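Phosphodiesterase (Candida albicans, PDB 6CPU) belongs to the HD-type phosphodiesterase superfamily and is a largely helical single-chain protein that carries a zinc ion and a magnesium ion. Local coordinates at residues L480-A485 with D509-E514; V487-S492 with K496-D501. One frame throughout, in Å; residues are numbered along the deposited sequence.

Contact 1 (L480-A485 with D509-E514); sequences LSREFA and DDVPHE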
ATOM      1  N   LEU A 480       7.465 -11.517   6.005  1.00 25.63           N
ATOM      2  CA  LEU A 480       6.490 -12.379   5.335  1.00 27.38           C
ATOM      3  C   LEU A 480       6.120 -13.569   6.225  1.00 26.77           C
ATOM      4  O   LEU A 480       4.947 -13.902   6.357  1.00 24.36           O
ATOM      5  CB  LEU A 480       6.999 -12.845   3.954  1.00 27.97           C
ATOM      6  CG  LEU A 480       6.007 -13.639   3.072  1.00 29.06           C
ATOM      7  CD1 LEU A 480       4.727 -12.854   2.806  1.00 29.40           C
ATOM      8  CD2 LEU A 480       6.632 -14.046   1.750  1.00 30.06           C
ATOM      9  N   SER A 481       7.113 -14.179   6.873  1.00 28.56           N
ATOM     10  CA  SER A 481       6.846 -15.232   7.862  1.00 27.85           C
ATOM     11  C   SER A 481       6.021 -14.776   9.060  1.00 27.70           C
ATOM     12  O   SER A 481       5.210 -15.548   9.581  1.00 26.38           O
ATOM     13  CB  SER A 481       8.157 -15.870   8.349  1.00 30.36           C
ATOM     14  OG  SER A 481       8.913 -16.296   7.236  1.00 32.45           O
ATOM     15  N   ARG A 482       6.214 -13.538   9.521  1.00 26.38           N
ATOM     16  CA  ARG A 482       5.412 -13.041  10.636  1.00 26.44           C
ATOM     17  C   ARG A 482       3.928 -13.005  10.254  1.00 25.30           C
ATOM     18  O   ARG A 482       3.071 -13.403  11.052  1.00 25.06           O
ATOM     19  CB  ARG A 482       5.843 -11.643  11.083  1.00 27.67           C
ATOM     20  CG  ARG A 482       7.211 -11.572  11.724  1.00 28.59           C
ATOM     21  CD  ARG A 482       7.612 -10.133  11.940  1.00 30.09           C
ATOM     22  NE  ARG A 482       8.780  -9.990  12.816  1.00 30.93           N
ATOM     23  CZ  ARG A 482       9.293  -8.820  13.188  1.00 32.21           C
ATOM     24  NH1 ARG A 482       8.747  -7.678  12.764  1.00 29.59           N
ATOM     25  NH2 ARG A 482      10.363  -8.789  13.990  1.00 32.76           N
ATOM     26  N   GLU A 483       3.646 -12.522   9.052  1.00 24.77           N
ATOM     27  CA  GLU A 483       2.262 -12.414   8.582  1.00 25.30           C
ATOM     28  C   GLU A 483       1.652 -13.801   8.365  1.00 25.58           C
ATOM     29  O   GLU A 483       0.515 -14.028   8.736  1.00 24.89           O
ATOM     30  CB  GLU A 483       2.174 -11.564   7.319  1.00 24.09           C
ATOM     31  CG  GLU A 483       0.750 -11.174   6.973  1.00 24.56           C
ATOM     32  CD  GLU A 483       0.669 -10.082   5.919  1.00 23.60           C
ATOM     33  OE1 GLU A 483       1.191  -8.961   6.139  1.00 21.93           O
ATOM     34  OE2 GLU A 483       0.072 -10.358   4.868  1.00 24.76           O
ATOM     35  N   PHE A 484       2.423 -14.727   7.795  1.00 27.26           N
ATOM     36  CA  PHE A 484       2.017 -16.138   7.695  1.00 29.58           C
ATOM     37  C   PHE A 484       1.621 -16.712   9.052  1.00 27.76           C
ATOM     38  O   PHE A 484       0.583 -17.371   9.158  1.00 27.64           O
ATOM     39  CB  PHE A 484       3.130 -16.992   7.059  1.00 31.44           C
ATOM     40  CG  PHE A 484       2.766 -18.452   6.894  1.00 37.48           C
ATOM     41  CD1 PHE A 484       2.264 -18.929   5.681  1.00 39.37           C
ATOM     42  CD2 PHE A 484       2.927 -19.356   7.949  1.00 39.19           C
ATOM     43  CE1 PHE A 484       1.929 -20.269   5.526  1.00 41.01           C
ATOM     44  CE2 PHE A 484       2.589 -20.695   7.796  1.00 40.64           C
ATOM     45  CZ  PHE A 484       2.093 -21.152   6.587  1.00 41.30           C
ATOM     46  N   ALA A 485       2.426 -16.461  10.085  1.00 26.55           N
ATOM     47  CA  ALA A 485       2.146 -16.972  11.437  1.00 26.11           C
ATOM     48  C   ALA A 485       0.876 -16.374  12.046  1.00 25.21           C
ATOM     49  O   ALA A 485       0.150 -17.050  12.766  1.00 22.42           O
ATOM     50  CB  ALA A 485       3.334 -16.717  12.363  1.00 26.74           C
ATOM     51  N   ASP A 509       9.814  -7.315  17.815  1.00 35.77           N
ATOM     52  CA  ASP A 509      11.123  -6.669  17.853  1.00 38.22           C
ATOM     53  C   ASP A 509      11.483  -6.164  16.470  1.00 38.23           C
ATOM     54  O   ASP A 509      10.955  -6.636  15.453  1.00 36.83           O
ATOM     55  CB  ASP A 509      12.197  -7.644  18.346  1.00 40.38           C
ATOM     56  CG  ASP A 509      12.070  -7.949  19.822  1.00 42.26           C
ATOM     57  OD1 ASP A 509      11.372  -7.201  20.531  1.00 43.87           O
ATOM     58  OD2 ASP A 509      12.676  -8.934  20.284  1.00 47.64           O
ATOM     59  N   ASP A 510      12.399  -5.203  16.434  1.00 40.16           N
ATOM     60  CA  ASP A 510      12.884  -4.654  15.177  1.00 41.22           C
ATOM     61  C   ASP A 510      13.431  -5.770  14.315  1.00 39.01           C
ATOM     62  O   ASP A 510      13.961  -6.749  14.827  1.00 39.87           O
ATOM     63  CB  ASP A 510      13.983  -3.617  15.427  1.00 44.90           C
ATOM     64  CG  ASP A 510      13.516  -2.472  16.305  1.00 48.71           C
ATOM     65  OD1 ASP A 510      12.289  -2.222  16.351  1.00 49.77           O
ATOM     66  OD2 ASP A 510      14.371  -1.833  16.958  1.00 51.21           O
ATOM     67  N   VAL A 511      13.274  -5.626  13.007  1.00 37.90           N
ATOM     68  CA  VAL A 511      13.865  -6.542  12.053  1.00 37.93           C
ATOM     69  C   VAL A 511      15.378  -6.327  12.109  1.00 38.52           C
ATOM     70  O   VAL A 511      15.829  -5.188  12.032  1.00 36.27           O
ATOM     71  CB  VAL A 511      13.346  -6.278  10.628  1.00 37.67           C
ATOM     72  CG1 VAL A 511      14.132  -7.087   9.602  1.00 37.32           C
ATOM     73  CG2 VAL A 511      11.848  -6.592  10.543  1.00 38.01           C
ATOM     74  N   PRO A 512      16.167  -7.411  12.248  1.00 40.99           N
ATOM     75  CA  PRO A 512      17.624  -7.205  12.335  1.00 40.89           C
ATOM     76  C   PRO A 512      18.244  -6.627  11.069  1.00 40.90           C
ATOM     77  O   PRO A 512      17.769  -6.895   9.966  1.00 39.31           O
ATOM     78  CB  PRO A 512      18.165  -8.616  12.592  1.00 40.46           C
ATOM     79  CG  PRO A 512      17.014  -9.370  13.164  1.00 41.35           C
ATOM     80  CD  PRO A 512      15.806  -8.820  12.470  1.00 40.13           C
ATOM     81  N   HIS A 513      19.306  -5.840  11.237  1.00 43.88           N
ATOM     82  CA  HIS A 513      20.032  -5.277  10.103  1.00 46.38           C
ATOM     83  C   HIS A 513      20.879  -6.332   9.384  1.00 48.21           C
ATOM     84  O   HIS A 513      20.972  -6.328   8.160  1.00 44.66           O
ATOM     85  CB  HIS A 513      20.926  -4.119  10.554  1.00 49.22           C
ATOM     86  CG  HIS A 513      21.537  -3.354   9.421  1.00 52.65           C
ATOM     87  ND1 HIS A 513      20.974  -2.206   8.905  1.00 54.13           N
ATOM     88  CD2 HIS A 513      22.662  -3.577   8.699  1.00 54.26           C
ATOM     89  CE1 HIS A 513      21.725  -1.754   7.917  1.00 54.80           C
ATOM     90  NE2 HIS A 513      22.754  -2.569   7.770  1.00 56.04           N
ATOM     91  N   GLU A 514      21.493  -7.231  10.152  1.00 51.08           N
ATOM     92  CA  GLU A 514      22.463  -8.172   9.607  1.00 53.29           C
ATOM     93  C   GLU A 514      21.856  -9.547   9.354  1.00 52.14           C
ATOM     94  O   GLU A 514      21.135 -10.087  10.199  1.00 52.03           O
ATOM     95  CB  GLU A 514      23.660  -8.319  10.558  1.00 55.96           C
ATOM     96  CG  GLU A 514      24.352  -7.013  10.935  1.00 58.09           C
ATOM     97  CD  GLU A 514      24.939  -6.257   9.748  1.00 59.16           C
ATOM     98  OE1 GLU A 514      25.136  -6.848   8.660  1.00 56.64           O
ATOM     99  OE2 GLU A 514      25.211  -5.050   9.914  1.00 61.30           O
TER
HETATM  100  O   HOH W   1       9.388  -4.835  13.383  1.00 27.92           O

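Contact 2 (V487-S492 with K496-D501); sequences VELLKS and KDIDLD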
ATOM      1  N   VAL A 487      -1.735 -15.421  10.248  1.00 22.33           N
ATOM      2  CA  VAL A 487      -2.841 -16.086   9.549  1.00 24.91           C
ATOM      3  C   VAL A 487      -3.098 -17.476  10.154  1.00 26.03           C
ATOM      4  O   VAL A 487      -4.248 -17.870  10.373  1.00 24.56           O
ATOM      5  CB  VAL A 487      -2.599 -16.170   8.030  1.00 24.68           C
ATOM      6  CG1 VAL A 487      -3.704 -16.958   7.338  1.00 26.33           C
ATOM      7  CG2 VAL A 487      -2.537 -14.765   7.433  1.00 25.83           C
ATOM      8  N   GLU A 488      -2.026 -18.199  10.481  1.00 26.12           N
ATOM      9  CA  GLU A 488      -2.177 -19.500  11.152  1.00 26.87           C
ATOM     10  C   GLU A 488      -2.871 -19.358  12.507  1.00 25.09           C
ATOM     11  O   GLU A 488      -3.703 -20.181  12.866  1.00 25.20           O
ATOM     12  CB  GLU A 488      -0.810 -20.187  11.306  1.00 28.72           C
ATOM     13  CG  GLU A 488      -0.218 -20.677  10.000  1.00 29.68           C
ATOM     14  CD  GLU A 488      -1.126 -21.648   9.269  1.00 33.59           C
ATOM     15  OE1 GLU A 488      -1.707 -22.524   9.940  1.00 35.90           O
ATOM     16  OE2 GLU A 488      -1.277 -21.536   8.029  1.00 34.00           O
ATOM     17  N   LEU A 489      -2.559 -18.298  13.247  1.00 24.77           N
ATOM     18  CA  LEU A 489      -3.163 -18.070  14.548  1.00 24.88           C
ATOM     19  C   LEU A 489      -4.651 -17.692  14.403  1.00 23.35           C
ATOM     20  O   LEU A 489      -5.487 -18.127  15.185  1.00 22.19           O
ATOM     21  CB  LEU A 489      -2.379 -16.986  15.281  1.00 26.48           C
ATOM     22  CG  LEU A 489      -2.499 -16.804  16.777  1.00 29.32           C
ATOM     23  CD1 LEU A 489      -2.312 -18.119  17.535  1.00 30.52           C
ATOM     24  CD2 LEU A 489      -1.445 -15.791  17.209  1.00 29.04           C
ATOM     25  N   LEU A 490      -4.975 -16.885  13.395  1.00 21.68           N
ATOM     26  CA  LEU A 490      -6.375 -16.544  13.129  1.00 21.51           C
ATOM     27  C   LEU A 490      -7.206 -17.781  12.780  1.00 21.77           C
ATOM     28  O   LEU A 490      -8.297 -17.950  13.298  1.00 22.11           O
ATOM     29  CB  LEU A 490      -6.457 -15.533  11.998  1.00 20.99           C
ATOM     30  CG  LEU A 490      -7.873 -15.129  11.584  1.00 20.47           C
ATOM     31  CD1 LEU A 490      -8.677 -14.607  12.752  1.00 20.88           C
ATOM     32  CD2 LEU A 490      -7.762 -14.098  10.463  1.00 21.12           C
ATOM     33  N   LYS A 491      -6.676 -18.638  11.912  1.00 22.51           N
ATOM     34  CA  LYS A 491      -7.331 -19.909  11.587  1.00 24.54           C
ATOM     35  C   LYS A 491      -7.593 -20.753  12.846  1.00 24.34           C
ATOM     36  O   LYS A 491      -8.681 -21.305  13.023  1.00 25.04           O
ATOM     37  CB  LYS A 491      -6.497 -20.717  10.600  1.00 24.51           C
ATOM     38  CG  LYS A 491      -6.372 -20.154   9.193  1.00 27.07           C
ATOM     39  CD  LYS A 491      -5.788 -21.233   8.297  1.00 29.75           C
ATOM     40  CE  LYS A 491      -4.930 -20.704   7.172  1.00 32.47           C
ATOM     41  NZ  LYS A 491      -4.020 -21.780   6.682  1.00 31.92           N
ATOM     42  N   SER A 492      -6.606 -20.837  13.729  1.00 25.39           N
ATOM     43  CA  SER A 492      -6.783 -21.596  14.974  1.00 25.59           C
ATOM     44  C   SER A 492      -7.846 -20.983  15.886  1.00 25.23           C
ATOM     45  O   SER A 492      -8.635 -21.705  16.494  1.00 27.25           O
ATOM     46  CB  SER A 492      -5.442 -21.774  15.698  1.00 27.45           C
ATOM     47  OG  SER A 492      -4.538 -22.486  14.866  1.00 29.06           O
ATOM     48  N   LYS A 496     -11.350 -22.795  16.809  1.00 32.29           N
ATOM     49  CA  LYS A 496     -11.442 -23.002  18.243  1.00 34.71           C
ATOM     50  C   LYS A 496     -10.343 -23.961  18.727  1.00 34.05           C
ATOM     51  O   LYS A 496     -10.549 -24.715  19.677  1.00 35.17           O
ATOM     52  CB  LYS A 496     -12.844 -23.487  18.655  1.00 37.81           C
ATOM     53  CG  LYS A 496     -13.970 -22.532  18.284  1.00 41.49           C
ATOM     54  CD  LYS A 496     -15.328 -23.109  18.667  1.00 45.13           C
ATOM     55  CE  LYS A 496     -16.397 -22.031  18.830  1.00 47.36           C
ATOM     56  NZ  LYS A 496     -16.353 -20.976  17.778  1.00 48.81           N
ATOM     57  N   ASP A 497      -9.186 -23.913  18.065  1.00 31.94           N
ATOM     58  CA  ASP A 497      -8.019 -24.721  18.434  1.00 32.69           C
ATOM     59  C   ASP A 497      -7.074 -23.975  19.382  1.00 34.25           C
ATOM     60  O   ASP A 497      -6.057 -24.533  19.792  1.00 35.59           O
ATOM     61  CB  ASP A 497      -7.228 -25.144  17.193  1.00 32.87           C
ATOM     62  CG  ASP A 497      -7.978 -26.120  16.314  1.00 33.93           C
ATOM     63  OD1 ASP A 497      -8.928 -26.776  16.786  1.00 35.14           O
ATOM     64  OD2 ASP A 497      -7.605 -26.238  15.130  1.00 39.18           O
ATOM     65  N   ILE A 498      -7.392 -22.721  19.713  1.00 32.39           N
ATOM     66  CA  ILE A 498      -6.574 -21.932  20.626  1.00 32.66           C
ATOM     67  C   ILE A 498      -7.404 -20.822  21.264  1.00 33.35           C
ATOM     68  O   ILE A 498      -8.304 -20.251  20.623  1.00 31.35           O
ATOM     69  CB  ILE A 498      -5.344 -21.343  19.907  1.00 34.54           C
ATOM     70  CG1 ILE A 498      -4.339 -20.791  20.921  1.00 35.52           C
ATOM     71  CG2 ILE A 498      -5.754 -20.258  18.910  1.00 35.90           C
ATOM     72  CD1 ILE A 498      -2.972 -20.535  20.323  1.00 35.65           C
ATOM     73  N   ASP A 499      -7.122 -20.536  22.531  1.00 30.85           N
ATOM     74  CA  ASP A 499      -7.801 -19.478  23.255  1.00 31.69           C
ATOM     75  C   ASP A 499      -6.792 -18.372  23.562  1.00 32.21           C
ATOM     76  O   ASP A 499      -5.887 -18.548  24.387  1.00 27.28           O
ATOM     77  CB  ASP A 499      -8.446 -20.017  24.535  1.00 33.20           C
ATOM     78  CG  ASP A 499      -9.636 -20.925  24.254  1.00 34.39           C
ATOM     79  OD1 ASP A 499     -10.656 -20.439  23.741  1.00 34.29           O
ATOM     80  OD2 ASP A 499      -9.567 -22.136  24.561  1.00 36.15           O
ATOM     81  N   LEU A 500      -6.946 -17.242  22.864  1.00 28.20           N
ATOM     82  CA  LEU A 500      -6.039 -16.109  23.003  1.00 27.69           C
ATOM     83  C   LEU A 500      -6.542 -15.109  24.018  1.00 25.86           C
ATOM     84  O   LEU A 500      -7.745 -15.003  24.264  1.00 26.65           O
ATOM     85  CB  LEU A 500      -5.860 -15.394  21.654  1.00 27.73           C
ATOM     86  CG  LEU A 500      -5.070 -16.088  20.552  1.00 28.28           C
ATOM     87  CD1 LEU A 500      -4.944 -15.153  19.359  1.00 28.95           C
ATOM     88  CD2 LEU A 500      -3.691 -16.519  21.024  1.00 29.09           C
ATOM     89  N   ASP A 501      -5.608 -14.360  24.600  1.00 26.04           N
ATOM     90  CA  ASP A 501      -5.928 -13.256  25.482  1.00 26.32           C
ATOM     91  C   ASP A 501      -6.123 -12.014  24.611  1.00 26.65           C
ATOM     92  O   ASP A 501      -5.147 -11.416  24.158  1.00 26.12           O
ATOM     93  CB  ASP A 501      -4.789 -13.010  26.476  1.00 27.64           C
ATOM     94  CG  ASP A 501      -5.086 -11.883  27.448  1.00 28.81           C
ATOM     95  OD1 ASP A 501      -6.126 -11.197  27.308  1.00 28.36           O
ATOM     96  OD2 ASP A 501      -4.262 -11.666  28.369  1.00 30.75           O
TER

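Contact 1 (L480-A485 with D509-E514)
Arg482 reaches from its helix to the loop with the edge of its guanidinium group, and NH2 donates to the backbone O of Asp509 at 2.7 Å. The bond is moderately bent, 151° at the hydrogen, and the oxygen lies 18° out of the guanidinium plane. A water sits in that plane at the edge, accepting from NH1 of Arg482 at 3.0 Å and donating to the same O of Asp509, so one carbonyl takes two hydrogens. The Asp509 carboxylate is directed elsewhere, OD2 staying 6.7 Å from NH2 of Arg482. Arginine suits this place because its chain is extended from CG to NE and the gap is wide: CA of Arg482 and CA of Val511, the nearest pair, are 10.8 Å apart. Helix 470-495 belongs to the all-helical fold of the cyclic nucleotide phosphodiesterase family, and the loop runs back toward its start on the way to helix 515-521, held also by Gln475 at Pro512 O and Arg471 at His513 O. Val511 approaches the guanidinium obliquely; chi1 of 171° sets CG2 beside the backbone N, and this methyl lies 4.0 Å from NH1 of Arg482. The compact branched side chain also packs on Gln475 and Val479.

Contact 2 (V487-S492 with K496-D501)
The flat carbonyl group of Ser492 receives the backbone N of Asp497 at its O, 2.8 Å away and tilted 20° from the carbonyl plane. CB of Asp497 lies beside that oxygen, 3.8 Å from Ser492 O. The other flat group concerned, the Glu488 carboxylate, is engaged within its own helix: Lys491 NZ meets OE2 of Glu488 on the syn side at 3.1 Å, but 35° out of the carboxylate plane, in a salt bridge one turn apart. The Ser492-Asp497 bond belongs to a Schellman motif closing helix 470-495, in which Lys496 takes positive phi (67°) and turns the chain back on itself. A small residue suits position 492, where the returning chain comes close: CB of Ser492 has CG2 of Ile498 at 3.6 Å. That branch of Ile498 projects between its backbone N and carbonyl carbon, while CG1, anti to the N, carries CD1 onward to CD1 of Leu489 at 3.7 Å. The two side chains cross at about a right angle. Leu500 comes up to the same leucine with both its methyls, CD1 lying 3.9 Å from CG of Leu489 and CD2 against CD1. Branched aliphatic residues fit here because each can offer several methyls to a shared apolar patch. Val493 of the helix touches both Ile498 and Leu500. Beyond the turn, helix 127-135 meets the patch through Ile128, which touches Leu489 and Leu500, while Leu490 turns away from the loop to pack on Ile128, Val131 and Phe360 of helix 358-363.

Both contacts lie at the surface and both pair helix 470-495 with the long loop that follows it; contact 2 is nested within the chain closed by contact 1, their centres about 20 Å apart. Contact 2, about 26 Å from the centre of the chain against about 18 Å for contact 1, is where the chain reverses: its segments are near neighbours in sequence, bury 264 Å² and combine a backbone capping bond with aliphatic packing. At contact 1 the loop stands off from segment 480-485, though it packs on earlier turns of the same helix, so the 116 Å² interface depends on one long polar side chain, a backbone carbonyl and a bridging water, with little apolar contact.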